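Long-range contacts in HydG protein (Carboxydothermus hydrogenoformans, PDB 4RTB), which probably serves as a radical S-adenosylmethionine maturase of [FeFe]-hydrogenase, a carbon monoxide and cyanide synthase that carries a [4Fe-4S] cluster: residues Q78-Q83 with F306-A311; L98-Y103 with M144-I149; I185-L190 with L232-R237; H331-L336 with V379-D384; H280-P285 with P318-I323. All blocks are in the same frame, centred on the assembly; numbering follows the deposited sequence.

Interaction 1 of 5, residues Q78-Q83 with F306-A311; sequences QILFWQ and FKKIVA
Leu80 turns CG to the side opposite its backbone N (chi1 168°), which carries CD2 to CG of Lys308, 3.7 Å away, whereas Phe81, with CG next to its own N (chi1 -66°), sends its ring toward the backbone of the facing turn. There CE1 of Phe81 lies 4.0 Å from the carbonyl carbon of Lys307, and CZ of Phe81 meets CB of Lys307 at 4.0 Å. Helix 74-91, which precedes the first strand of the (beta/alpha)8 barrel, packs in this way on barrel helix 303-316, the axes of the two short segments crossing at 46° with a closest approach of 9.7 Å. At the close point Ala311 offers just a methyl: its CB touches CG of Leu80 at 4.1 Å and comes in at the edge of the Phe81 ring, near the ring plane. The aliphatic part of Lys308 crosses Leu80 at about a right angle and runs on, extended, to NZ, which forms a salt bridge with Asp72 and hydrogen bonds with the carbonyls of Ala68 and Asn71.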
# COMPACT_ATOMS: atom_id res chain seq x y z
N GLN A 78 -14.17 17.91 8.64
CA GLN A 78 -14.53 18.44 7.33
C GLN A 78 -13.36 19.18 6.66
O GLN A 78 -13.10 18.98 5.47
CB GLN A 78 -15.74 19.37 7.45
CG GLN A 78 -17.08 18.72 7.12
CD GLN A 78 -17.63 17.85 8.24
OE1 GLN A 78 -16.93 16.99 8.77
NE2 GLN A 78 -18.88 18.08 8.60
N ILE A 79 -12.67 20.03 7.41
CA ILE A 79 -11.55 20.78 6.85
C ILE A 79 -10.36 19.85 6.58
O ILE A 79 -9.63 20.03 5.60
CB ILE A 79 -11.11 21.96 7.77
CG1 ILE A 79 -10.02 22.81 7.10
CG2 ILE A 79 -10.64 21.46 9.13
CD1 ILE A 79 -10.45 23.46 5.81
N LEU A 80 -10.18 18.85 7.44
CA LEU A 80 -9.14 17.85 7.25
C LEU A 80 -9.35 17.11 5.93
O LEU A 80 -8.44 17.02 5.10
CB LEU A 80 -9.12 16.86 8.41
CG LEU A 80 -8.29 15.58 8.27
CD1 LEU A 80 -6.81 15.88 8.14
CD2 LEU A 80 -8.55 14.64 9.44
N PHE A 81 -10.56 16.58 5.75
CA PHE A 81 -10.89 15.85 4.54
C PHE A 81 -10.76 16.74 3.31
O PHE A 81 -10.22 16.32 2.28
CB PHE A 81 -12.31 15.27 4.62
CG PHE A 81 -12.48 14.22 5.69
CD1 PHE A 81 -11.37 13.65 6.30
CD2 PHE A 81 -13.74 13.80 6.07
CE1 PHE A 81 -11.52 12.68 7.27
CE2 PHE A 81 -13.89 12.82 7.04
CZ PHE A 81 -12.78 12.27 7.64
N TRP A 82 -11.24 17.97 3.43
CA TRP A 82 -11.13 18.96 2.36
C TRP A 82 -9.68 19.12 1.90
O TRP A 82 -9.37 18.99 0.70
CB TRP A 82 -11.70 20.29 2.84
CG TRP A 82 -11.84 21.33 1.78
CD1 TRP A 82 -12.76 21.35 0.77
CD2 TRP A 82 -11.07 22.52 1.64
NE1 TRP A 82 -12.59 22.47 -0.01
CE2 TRP A 82 -11.56 23.21 0.51
CE3 TRP A 82 -10.00 23.08 2.36
CZ2 TRP A 82 -11.02 24.42 0.08
CZ3 TRP A 82 -9.47 24.28 1.93
CH2 TRP A 82 -9.98 24.94 0.81
N GLN A 83 -8.79 19.39 2.86
CA GLN A 83 -7.37 19.52 2.56
C GLN A 83 -6.79 18.25 1.95
O GLN A 83 -5.99 18.31 1.01
CB GLN A 83 -6.59 19.88 3.82
CG GLN A 83 -6.20 21.34 3.89
CD GLN A 83 -5.33 21.76 2.72
OE1 GLN A 83 -4.47 21.00 2.27
NE2 GLN A 83 -5.54 22.97 2.22
N PHE A 306 -10.58 5.72 10.05
CA PHE A 306 -9.78 5.22 8.93
C PHE A 306 -9.55 6.31 7.88
O PHE A 306 -8.41 6.60 7.48
CB PHE A 306 -10.45 4.01 8.29
CG PHE A 306 -9.52 3.14 7.50
CD1 PHE A 306 -8.21 2.98 7.90
CD2 PHE A 306 -9.96 2.49 6.36
CE1 PHE A 306 -7.34 2.17 7.18
CE2 PHE A 306 -9.10 1.68 5.63
CZ PHE A 306 -7.79 1.53 6.04
N LYS A 307 -10.66 6.92 7.45
CA LYS A 307 -10.61 8.04 6.52
C LYS A 307 -9.69 9.14 7.07
O LYS A 307 -8.94 9.76 6.33
CB LYS A 307 -12.01 8.59 6.25
CG LYS A 307 -12.92 7.61 5.50
CD LYS A 307 -14.38 7.68 5.96
CE LYS A 307 -15.09 8.93 5.44
NZ LYS A 307 -16.54 8.90 5.78
N LYS A 308 -9.75 9.33 8.39
CA LYS A 308 -8.84 10.26 9.05
C LYS A 308 -7.37 9.85 8.92
O LYS A 308 -6.50 10.72 8.75
CB LYS A 308 -9.19 10.38 10.53
CG LYS A 308 -10.03 11.59 10.88
CD LYS A 308 -10.15 11.73 12.38
CE LYS A 308 -10.69 13.09 12.75
NZ LYS A 308 -10.83 13.21 14.23
N ILE A 309 -7.08 8.56 8.99
CA ILE A 309 -5.70 8.10 8.87
C ILE A 309 -5.19 8.36 7.46
O ILE A 309 -4.12 8.92 7.29
CB ILE A 309 -5.50 6.60 9.18
CG1 ILE A 309 -6.44 6.11 10.26
CG2 ILE A 309 -4.06 6.35 9.61
CD1 ILE A 309 -6.32 4.63 10.54
N VAL A 310 -5.96 7.96 6.45
CA VAL A 310 -5.49 8.14 5.07
C VAL A 310 -5.41 9.63 4.72
O VAL A 310 -4.57 10.04 3.90
CB VAL A 310 -6.38 7.40 4.04
CG1 VAL A 310 -6.99 6.15 4.65
CG2 VAL A 310 -7.47 8.31 3.47
N ALA A 311 -6.26 10.43 5.35
CA ALA A 311 -6.26 11.87 5.12
C ALA A 311 -5.00 12.49 5.70
O ALA A 311 -4.27 13.19 5.00
CB ALA A 311 -7.50 12.51 5.72

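Interaction 2 of 5, residues L98-Y103 with M144-I149; sequences LFAPLY and MGHTRI
Ala100 and Ile149 pair in parallel register where strand 95-105, the first of the (beta/alpha)8 barrel, lies beside strand 148-153. Helix 131-144 makes the beta-alpha-beta crossover between them, after a loop bearing the cluster-pocket residues Cys108, Cys112 and Cys115, and Gly145 ends that helix with a Schellman motif. One hydrogen bond spans the two segments, from Ala100 N to Arg148 O at 3.0 Å and nearly straight at 169°; beyond it Ala100 and Leu102 continue the ladder with Leu150. The aromatic contact belongs to His146, whose CG, beside its backbone N (chi1 -87°), places the ring beneath the methyl of Ala100: CB of Ala100 sits 3.7 Å from the ring centroid, only 8° off the normal, a CH-pi contact over the face. NE2 of His146 is hydrogen-bonded to the carbonyl O of Ala346, which helps fix the ring's rotation. An alanine in place of His146 is likely to uncover the Ala100 methyl and deprive the Ala346 carbonyl of this partner. Apolar packing flanks the pairing, CB of Phe99 lying 3.8 Å from CB of Arg148. Farther along, Leu102 points toward the neighbouring strand, and its CB rests on CG2 of Ile149 at 3.6 Å.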
# COMPACT_ATOMS: atom_id res chain seq x y z
N LEU A 98 -3.43 0.35 -10.07
CA LEU A 98 -3.94 -0.97 -9.73
C LEU A 98 -2.86 -2.05 -9.83
O LEU A 98 -2.05 -2.06 -10.76
CB LEU A 98 -5.12 -1.33 -10.64
CG LEU A 98 -6.30 -0.36 -10.66
CD1 LEU A 98 -7.49 -0.99 -11.37
CD2 LEU A 98 -6.69 0.08 -9.25
N PHE A 99 -2.87 -2.95 -8.85
CA PHE A 99 -1.95 -4.09 -8.85
C PHE A 99 -2.66 -5.32 -8.29
O PHE A 99 -3.70 -5.21 -7.65
CB PHE A 99 -0.70 -3.78 -8.03
CG PHE A 99 -0.94 -3.76 -6.54
CD1 PHE A 99 -1.45 -2.62 -5.93
CD2 PHE A 99 -0.65 -4.87 -5.76
CE1 PHE A 99 -1.67 -2.60 -4.56
CE2 PHE A 99 -0.87 -4.85 -4.39
CZ PHE A 99 -1.38 -3.71 -3.79
N ALA A 100 -2.07 -6.48 -8.53
CA ALA A 100 -2.59 -7.73 -8.00
C ALA A 100 -1.51 -8.46 -7.20
O ALA A 100 -0.38 -8.60 -7.66
CB ALA A 100 -3.11 -8.61 -9.12
N PRO A 101 -1.86 -8.90 -5.99
CA PRO A 101 -0.93 -9.65 -5.14
C PRO A 101 -0.84 -11.11 -5.55
O PRO A 101 -1.86 -11.77 -5.71
CB PRO A 101 -1.53 -9.50 -3.74
CG PRO A 101 -2.99 -9.34 -3.98
CD PRO A 101 -3.13 -8.61 -5.29
N LEU A 102 0.38 -11.60 -5.74
CA LEU A 102 0.57 -13.02 -6.02
C LEU A 102 1.18 -13.71 -4.81
O LEU A 102 2.34 -13.48 -4.46
CB LEU A 102 1.46 -13.21 -7.25
CG LEU A 102 1.79 -14.66 -7.64
CD1 LEU A 102 0.55 -15.54 -7.57
CD2 LEU A 102 2.41 -14.71 -9.02
N TYR A 103 0.38 -14.53 -4.16
CA TYR A 103 0.84 -15.32 -3.02
C TYR A 103 1.62 -16.53 -3.53
O TYR A 103 1.06 -17.39 -4.21
CB TYR A 103 -0.34 -15.75 -2.15
CG TYR A 103 -0.88 -14.64 -1.28
CD1 TYR A 103 -1.61 -13.59 -1.82
CD2 TYR A 103 -0.66 -14.65 0.09
CE1 TYR A 103 -2.09 -12.57 -1.03
CE2 TYR A 103 -1.15 -13.64 0.89
CZ TYR A 103 -1.86 -12.60 0.33
OH TYR A 103 -2.35 -11.59 1.13
N MET A 144 -5.71 -10.75 -17.24
CA MET A 144 -6.72 -9.90 -16.61
C MET A 144 -6.59 -8.46 -17.08
O MET A 144 -7.59 -7.74 -17.21
CB MET A 144 -6.56 -9.98 -15.09
CG MET A 144 -7.82 -9.76 -14.29
SD MET A 144 -7.58 -10.41 -12.63
CE MET A 144 -7.20 -12.13 -13.00
N GLY A 145 -5.36 -8.05 -17.35
CA GLY A 145 -5.07 -6.68 -17.74
C GLY A 145 -4.06 -6.06 -16.80
O GLY A 145 -3.49 -5.01 -17.09
N HIS A 146 -3.86 -6.71 -15.66
CA HIS A 146 -2.87 -6.29 -14.67
C HIS A 146 -1.46 -6.35 -15.23
O HIS A 146 -1.14 -7.23 -16.03
CB HIS A 146 -2.95 -7.17 -13.42
CG HIS A 146 -3.95 -6.71 -12.40
ND1 HIS A 146 -3.78 -5.56 -11.67
CD2 HIS A 146 -5.11 -7.27 -11.98
CE1 HIS A 146 -4.80 -5.41 -10.84
NE2 HIS A 146 -5.62 -6.44 -11.01
N THR A 147 -0.62 -5.41 -14.82
CA THR A 147 0.79 -5.42 -15.22
C THR A 147 1.70 -5.27 -14.02
O THR A 147 2.92 -5.36 -14.13
CB THR A 147 1.11 -4.31 -16.23
OG1 THR A 147 0.82 -3.03 -15.64
CG2 THR A 147 0.28 -4.48 -17.49
N ARG A 148 1.10 -5.02 -12.86
CA ARG A 148 1.86 -4.86 -11.63
C ARG A 148 1.49 -5.97 -10.65
O ARG A 148 0.31 -6.21 -10.39
CB ARG A 148 1.61 -3.48 -11.02
CG ARG A 148 2.02 -2.31 -11.91
CD ARG A 148 1.83 -1.01 -11.15
NE ARG A 148 2.36 -1.17 -9.81
CZ ARG A 148 2.73 -0.17 -9.01
NH1 ARG A 148 2.64 1.09 -9.42
NH2 ARG A 148 3.21 -0.43 -7.80
N ILE A 149 2.51 -6.64 -10.11
CA ILE A 149 2.29 -7.77 -9.22
C ILE A 149 2.98 -7.54 -7.87
O ILE A 149 4.05 -6.95 -7.82
CB ILE A 149 2.80 -9.09 -9.87
CG1 ILE A 149 2.08 -9.34 -11.19
CG2 ILE A 149 2.62 -10.27 -8.93
CD1 ILE A 149 2.37 -10.70 -11.80

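Interaction 3 of 5, residues I185-L190 with L232-R237; sequences IAPLTL and LNAVER
Segment 185-190 runs past the first turn of helix 234-240, with CA atoms closest at Pro187 and Ala234 (5.5 Å apart) and at Leu190 and Arg237 (5.6 Å apart). CB of Pro187 meets the methyl CB of Ala234 at 3.8 Å, and CG of the same proline ring reaches that methyl at 4.1 Å. This is the loop after strand 180-184 of the radical SAM barrel; the Pro187 side chain lies about 5 Å from the bound S-adenosylmethionine and packs on Trp230 and on Arg231, which binds that cofactor. The loop gives way to helix 190-197, N-capped by Thr189, whose OG1 bonds to Gly192 N and to Glu158. One turn on from Ala234, Arg237 leans toward the loop, but its NH1 clashes with Leu188 O and the placement of its guanidinium is doubtful. As modelled, the chain bends at chi3 (-96°), one face lies near CA of Ala234, offset toward its rim, and the group stands in a cation-pi contact with Trp230. Leu190 packs alongside, CD2 4.1 Å from Arg237 O.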
# COMPACT_ATOMS: atom_id res chain seq x y z
N ILE A 185 8.48 -9.44 1.33
CA ILE A 185 9.20 -10.54 1.96
C ILE A 185 9.73 -10.15 3.33
O ILE A 185 10.18 -9.02 3.53
CB ILE A 185 10.37 -11.03 1.05
CG1 ILE A 185 9.82 -11.83 -0.13
CG2 ILE A 185 11.36 -11.87 1.82
CD1 ILE A 185 8.91 -12.96 0.27
N ALA A 186 9.65 -11.08 4.28
CA ALA A 186 10.20 -10.91 5.63
C ALA A 186 11.64 -10.38 5.61
O ALA A 186 12.38 -10.61 4.65
CB ALA A 186 10.13 -12.23 6.37
N PRO A 187 12.05 -9.66 6.68
CA PRO A 187 13.36 -9.01 6.77
C PRO A 187 14.54 -9.91 6.43
O PRO A 187 14.56 -11.09 6.78
CB PRO A 187 13.44 -8.58 8.24
CG PRO A 187 12.03 -8.37 8.63
CD PRO A 187 11.23 -9.40 7.88
N LEU A 188 15.53 -9.34 5.74
CA LEU A 188 16.71 -10.08 5.31
C LEU A 188 17.98 -9.42 5.83
O LEU A 188 17.95 -8.30 6.33
CB LEU A 188 16.76 -10.16 3.78
CG LEU A 188 15.49 -10.62 3.06
CD1 LEU A 188 15.68 -10.55 1.55
CD2 LEU A 188 15.12 -12.03 3.49
N THR A 189 19.10 -10.13 5.70
CA THR A 189 20.40 -9.55 6.01
C THR A 189 20.85 -8.68 4.85
O THR A 189 20.25 -8.71 3.77
CB THR A 189 21.46 -10.64 6.28
OG1 THR A 189 21.71 -11.37 5.07
CG2 THR A 189 20.98 -11.59 7.36
N LEU A 190 21.92 -7.91 5.06
CA LEU A 190 22.48 -7.07 4.01
C LEU A 190 22.85 -7.88 2.77
O LEU A 190 22.66 -7.42 1.64
CB LEU A 190 23.71 -6.33 4.54
CG LEU A 190 23.52 -4.84 4.81
CD1 LEU A 190 24.31 -4.42 6.04
CD2 LEU A 190 23.93 -4.02 3.60
N LEU A 232 12.46 -3.44 12.37
CA LEU A 232 12.38 -2.00 12.25
C LEU A 232 13.40 -1.41 11.28
O LEU A 232 13.04 -0.64 10.39
CB LEU A 232 12.55 -1.34 13.62
CG LEU A 232 12.28 0.16 13.57
CD1 LEU A 232 10.92 0.43 12.95
CD2 LEU A 232 12.35 0.75 14.95
N ASN A 233 14.68 -1.77 11.44
CA ASN A 233 15.70 -1.25 10.54
C ASN A 233 16.00 -2.21 9.38
O ASN A 233 17.11 -2.23 8.86
CB ASN A 233 17.00 -0.93 11.29
CG ASN A 233 17.31 -1.92 12.39
OD1 ASN A 233 17.50 -3.11 12.13
ND2 ASN A 233 17.40 -1.43 13.62
N ALA A 234 14.99 -2.98 8.98
CA ALA A 234 15.11 -3.86 7.82
C ALA A 234 15.19 -3.04 6.54
O ALA A 234 15.98 -3.34 5.64
CB ALA A 234 13.94 -4.83 7.76
N VAL A 235 14.35 -2.01 6.47
CA VAL A 235 14.32 -1.13 5.31
C VAL A 235 15.63 -0.35 5.19
O VAL A 235 16.06 -0.05 4.08
CB VAL A 235 13.14 -0.14 5.38
CG1 VAL A 235 12.06 -0.54 4.38
CG2 VAL A 235 12.57 -0.09 6.79
N GLU A 236 16.26 -0.04 6.32
CA GLU A 236 17.57 0.59 6.31
C GLU A 236 18.58 -0.29 5.59
O GLU A 236 19.31 0.16 4.71
CB GLU A 236 18.05 0.87 7.73
CG GLU A 236 18.07 2.33 8.10
CD GLU A 236 17.58 2.57 9.51
OE1 GLU A 236 18.43 2.68 10.42
OE2 GLU A 236 16.35 2.63 9.70
N ARG A 237 18.61 -1.56 5.98
CA ARG A 237 19.49 -2.53 5.34
C ARG A 237 19.15 -2.67 3.86
O ARG A 237 20.05 -2.80 3.03
CB ARG A 237 19.39 -3.88 6.05
CG ARG A 237 20.13 -3.91 7.38
CD ARG A 237 19.96 -5.24 8.09
NE ARG A 237 18.88 -5.21 9.06
CZ ARG A 237 17.77 -5.94 8.97
NH1 ARG A 237 17.60 -6.76 7.95
NH2 ARG A 237 16.84 -5.84 9.91

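Interaction 4 of 5, residues H331-L336 with V379-D384; sequences HLRDEL and VEVLID
Arg333 and Asp334 present an ion pair to the aliphatic side chains of Val381 and Leu382 in a small, buried helix-to-helix contact on the outside of the barrel. It joins helix 330-339 to helix 375-384, which lie within the region related to the biotin and thiamin synthesis associated domain. The axes pass no closer than 11.4 Å and make an angle of 53°, so the helices meet through side chains alone and bury little surface. The pair itself is made within one helix: NH1 of Arg333 donates to OD2 of Asp334 at 2.9 Å, with 158° at the hydrogen. The guanidinium offers its edge, nearly in plane, and meets the carboxylate on the syn side of OD2. Asp334 has CG beside its own N (chi1 -63°), which keeps the carboxylate on the flank that faces helix 375-384. CD2 of Leu382 lies against this pair, 4.0 Å from NH1 of Arg333 and close to OD2 of Asp334, while CG1 of Val381 approaches the other oxygen, OD1 of Asp334, at 3.8 Å, to which Lys385 adds a weak, long ion pair. Phe387 packs on both Asp334 and Leu382. No hydrogen bond links the two segments, and NH1 of Arg333 and OD2 of Asp334 satisfy each other. With Val381, Leu382 and Phe387 packed against it, the buried bridge is probably somewhat strengthened by the lower polarity on that side.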
# COMPACT_ATOMS: atom_id res chain seq x y z
N HIS A 331 -17.99 1.78 -1.92
CA HIS A 331 -18.34 3.14 -1.52
C HIS A 331 -17.27 3.78 -0.64
O HIS A 331 -16.95 4.96 -0.80
CB HIS A 331 -19.69 3.15 -0.80
CG HIS A 331 -19.68 2.51 0.55
ND1 HIS A 331 -19.35 3.19 1.70
CD2 HIS A 331 -19.96 1.24 0.93
CE1 HIS A 331 -19.43 2.38 2.73
NE2 HIS A 331 -19.80 1.18 2.29
N LEU A 332 -16.71 3.00 0.28
CA LEU A 332 -15.66 3.50 1.15
C LEU A 332 -14.33 3.52 0.42
O LEU A 332 -13.55 4.45 0.57
CB LEU A 332 -15.55 2.66 2.41
CG LEU A 332 -14.40 3.12 3.31
CD1 LEU A 332 -14.79 4.37 4.07
CD2 LEU A 332 -13.99 2.01 4.25
N ARG A 333 -14.08 2.46 -0.34
CA ARG A 333 -12.87 2.32 -1.14
C ARG A 333 -12.58 3.57 -1.96
O ARG A 333 -11.49 4.15 -1.87
CB ARG A 333 -13.00 1.09 -2.05
CG ARG A 333 -11.77 0.75 -2.87
CD ARG A 333 -12.09 0.73 -4.35
NE ARG A 333 -12.89 -0.42 -4.77
CZ ARG A 333 -13.72 -0.41 -5.80
NH1 ARG A 333 -13.88 0.70 -6.52
NH2 ARG A 333 -14.41 -1.50 -6.12
N ASP A 334 -13.56 4.01 -2.74
CA ASP A 334 -13.35 5.16 -3.62
C ASP A 334 -13.39 6.49 -2.87
O ASP A 334 -12.86 7.49 -3.35
CB ASP A 334 -14.37 5.13 -4.75
CG ASP A 334 -14.21 3.91 -5.64
OD1 ASP A 334 -15.22 3.44 -6.21
OD2 ASP A 334 -13.08 3.41 -5.76
N GLU A 335 -13.99 6.50 -1.68
CA GLU A 335 -13.87 7.66 -0.79
C GLU A 335 -12.42 7.79 -0.34
O GLU A 335 -11.85 8.89 -0.32
CB GLU A 335 -14.80 7.54 0.42
CG GLU A 335 -15.92 8.58 0.46
CD GLU A 335 -16.36 8.94 1.87
OE1 GLU A 335 -16.88 8.06 2.59
OE2 GLU A 335 -16.17 10.11 2.27
N LEU A 336 -11.81 6.66 0.01
CA LEU A 336 -10.41 6.63 0.42
C LEU A 336 -9.52 7.02 -0.75
O LEU A 336 -8.50 7.70 -0.56
CB LEU A 336 -10.03 5.24 0.94
CG LEU A 336 -10.81 4.77 2.17
CD1 LEU A 336 -10.52 3.31 2.48
CD2 LEU A 336 -10.50 5.65 3.37
N VAL A 379 -13.03 -1.52 -12.66
CA VAL A 379 -12.53 -0.50 -13.58
C VAL A 379 -13.70 0.34 -14.07
O VAL A 379 -13.59 1.56 -14.19
CB VAL A 379 -11.78 -1.12 -14.78
CG1 VAL A 379 -11.60 -0.10 -15.89
CG2 VAL A 379 -10.44 -1.66 -14.33
N GLU A 380 -14.81 -0.33 -14.36
CA GLU A 380 -16.06 0.33 -14.71
C GLU A 380 -16.46 1.32 -13.62
O GLU A 380 -16.67 2.51 -13.87
CB GLU A 380 -17.15 -0.71 -14.93
CG GLU A 380 -18.14 -0.41 -16.04
CD GLU A 380 -18.99 -1.63 -16.38
OE1 GLU A 380 -18.76 -2.70 -15.78
OE2 GLU A 380 -19.87 -1.51 -17.25
N VAL A 381 -16.56 0.80 -12.39
CA VAL A 381 -16.93 1.63 -11.25
C VAL A 381 -15.99 2.81 -11.07
O VAL A 381 -16.43 3.94 -10.88
CB VAL A 381 -16.95 0.81 -9.94
CG1 VAL A 381 -17.36 1.68 -8.77
CG2 VAL A 381 -17.90 -0.38 -10.08
N LEU A 382 -14.68 2.56 -11.15
CA LEU A 382 -13.69 3.62 -11.03
C LEU A 382 -13.89 4.69 -12.09
O LEU A 382 -13.83 5.89 -11.80
CB LEU A 382 -12.27 3.06 -11.13
CG LEU A 382 -11.71 2.35 -9.90
CD1 LEU A 382 -10.28 1.90 -10.15
CD2 LEU A 382 -11.79 3.26 -8.69
N ILE A 383 -14.14 4.26 -13.32
CA ILE A 383 -14.27 5.18 -14.43
C ILE A 383 -15.55 6.00 -14.29
O ILE A 383 -15.63 7.12 -14.80
CB ILE A 383 -14.25 4.42 -15.79
CG1 ILE A 383 -13.41 5.19 -16.81
CG2 ILE A 383 -15.65 4.17 -16.32
CD1 ILE A 383 -13.39 4.53 -18.16
N ASP A 384 -16.53 5.46 -13.58
CA ASP A 384 -17.77 6.20 -13.36
C ASP A 384 -17.64 7.20 -12.21
O ASP A 384 -18.33 8.22 -12.19
CB ASP A 384 -18.94 5.24 -13.10
CG ASP A 384 -19.86 5.12 -14.30
OD1 ASP A 384 -20.91 5.79 -14.31
OD2 ASP A 384 -19.53 4.35 -15.23

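Interaction 5 of 5, residues H280-P285 with P318-I323; sequences HTVSVP and PYTGII
Val282 is gripped through both its backbone polar atoms by the neighbouring strand: its N donates to Gly321 O at 2.9 Å, and its O accepts from Ile323 N at 2.9 Å. Val284 N bonds to Ile323 O at 2.9 Å, whereas the bond from Gly321 N to His280 O is weak, bent to 135° at the hydrogen. The parallel strands 281-283 and 321-324 thus end a beta-alpha-beta unit whose helix is 303-316. The intervening residues bond outward, Thr281 and Ser283 to Ile248 and Ile322 to Ser342, as expected in a closed barrel. Val284 CG2 meets Ile322 CG2 at 3.7 Å on the face covered by Leu313. On the other face CG1 of Ile323, beside its N (chi1 -54°), carries CD1 to 3.6 Å from CB of Thr281. A glycine in place of Thr281 would probably open a gap beside CD1 of Ile323 and leave it less firmly held. Most buried peptide groups of strand 281-283 are met by neighbouring backbones, while Ile322 N also has the hydroxyl of Ser342.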
# COMPACT_ATOMS: atom_id res chain seq x y z
N HIS A 280 8.82 5.12 -0.80
CA HIS A 280 8.00 5.27 -1.99
C HIS A 280 6.52 5.17 -1.62
O HIS A 280 5.71 5.99 -2.06
CB HIS A 280 8.36 4.22 -3.03
CG HIS A 280 7.57 4.33 -4.29
ND1 HIS A 280 7.38 3.27 -5.14
CD2 HIS A 280 6.92 5.38 -4.85
CE1 HIS A 280 6.64 3.66 -6.17
NE2 HIS A 280 6.36 4.94 -6.01
N THR A 281 6.17 4.15 -0.83
CA THR A 281 4.78 3.91 -0.46
C THR A 281 4.58 3.64 1.03
O THR A 281 5.44 3.04 1.68
CB THR A 281 4.18 2.71 -1.23
OG1 THR A 281 4.69 1.49 -0.69
CG2 THR A 281 4.51 2.78 -2.72
N VAL A 282 3.45 4.10 1.55
CA VAL A 282 2.98 3.70 2.87
C VAL A 282 1.70 2.88 2.71
O VAL A 282 0.69 3.37 2.22
CB VAL A 282 2.71 4.91 3.78
CG1 VAL A 282 2.05 4.45 5.07
CG2 VAL A 282 4.00 5.66 4.07
N SER A 283 1.76 1.61 3.12
CA SER A 283 0.61 0.72 3.04
C SER A 283 -0.21 0.79 4.32
O SER A 283 0.32 0.58 5.41
CB SER A 283 1.06 -0.72 2.79
OG SER A 283 1.90 -0.81 1.64
N VAL A 284 -1.50 1.08 4.20
CA VAL A 284 -2.35 1.18 5.39
C VAL A 284 -3.47 0.14 5.40
O VAL A 284 -4.55 0.38 4.86
CB VAL A 284 -2.95 2.59 5.54
CG1 VAL A 284 -1.95 3.52 6.18
CG2 VAL A 284 -3.40 3.14 4.18
N PRO A 285 -3.21 -1.01 6.03
CA PRO A 285 -4.22 -2.07 6.18
C PRO A 285 -4.88 -2.10 7.55
O PRO A 285 -4.19 -2.10 8.58
CB PRO A 285 -3.41 -3.35 5.93
CG PRO A 285 -1.96 -2.97 6.27
CD PRO A 285 -1.88 -1.48 6.46
N PRO A 318 2.82 14.10 1.32
CA PRO A 318 2.09 14.35 0.07
C PRO A 318 2.68 13.62 -1.13
O PRO A 318 1.92 13.09 -1.95
CB PRO A 318 2.20 15.87 -0.10
CG PRO A 318 3.44 16.24 0.64
CD PRO A 318 3.51 15.30 1.81
N TYR A 319 4.00 13.59 -1.24
CA TYR A 319 4.65 12.95 -2.38
C TYR A 319 4.89 11.46 -2.14
O TYR A 319 5.53 10.78 -2.94
CB TYR A 319 5.97 13.66 -2.70
CG TYR A 319 5.79 15.10 -3.12
CD1 TYR A 319 5.82 16.13 -2.18
CD2 TYR A 319 5.57 15.44 -4.45
CE1 TYR A 319 5.64 17.45 -2.56
CE2 TYR A 319 5.40 16.76 -4.84
CZ TYR A 319 5.44 17.76 -3.89
OH TYR A 319 5.26 19.07 -4.27
N THR A 320 4.37 10.96 -1.02
CA THR A 320 4.48 9.55 -0.69
C THR A 320 3.18 8.83 -1.02
O THR A 320 2.13 9.15 -0.48
CB THR A 320 4.82 9.34 0.80
OG1 THR A 320 6.00 10.07 1.13
CG2 THR A 320 5.03 7.86 1.10
N GLY A 321 3.25 7.85 -1.92
CA GLY A 321 2.08 7.08 -2.29
C GLY A 321 1.47 6.36 -1.11
O GLY A 321 2.15 6.04 -0.14
N ILE A 322 0.16 6.11 -1.18
CA ILE A 322 -0.54 5.39 -0.13
C ILE A 322 -1.23 4.16 -0.72
O ILE A 322 -1.99 4.28 -1.68
CB ILE A 322 -1.58 6.28 0.58
CG1 ILE A 322 -0.88 7.41 1.34
CG2 ILE A 322 -2.43 5.46 1.53
CD1 ILE A 322 -1.83 8.34 2.06
N ILE A 323 -0.95 3.00 -0.15
CA ILE A 323 -1.49 1.75 -0.68
C ILE A 323 -2.60 1.17 0.19
O ILE A 323 -2.45 1.03 1.41
CB ILE A 323 -0.39 0.69 -0.87
CG1 ILE A 323 0.75 1.25 -1.71
CG2 ILE A 323 -0.97 -0.56 -1.52
CD1 ILE A 323 1.74 0.20 -2.17

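Interaction 1 opens first, at helix 74-91, and closes only at helix 303-316, a long loop that holds interactions 2 and 3 within it. Interaction 2 joins strand 95-105 to strand 148-153, and interaction 3, following in series, ties the loop after strand 180-184 to helix 234-240 near the cofactor. Interaction 5 opens at strand 281-283 before interaction 1 has closed and ends at strand 321-324 after it, so the two cross; they touch where Phe306 and Val310 meet Val284 and Ile322. Interaction 4 comes last, linking two outer helices, and touches interaction 1 through Leu336 and interaction 2 through Leu98. Phe99 packs on Ile323, joining interactions 2 and 5 over the intervening strand 343-345.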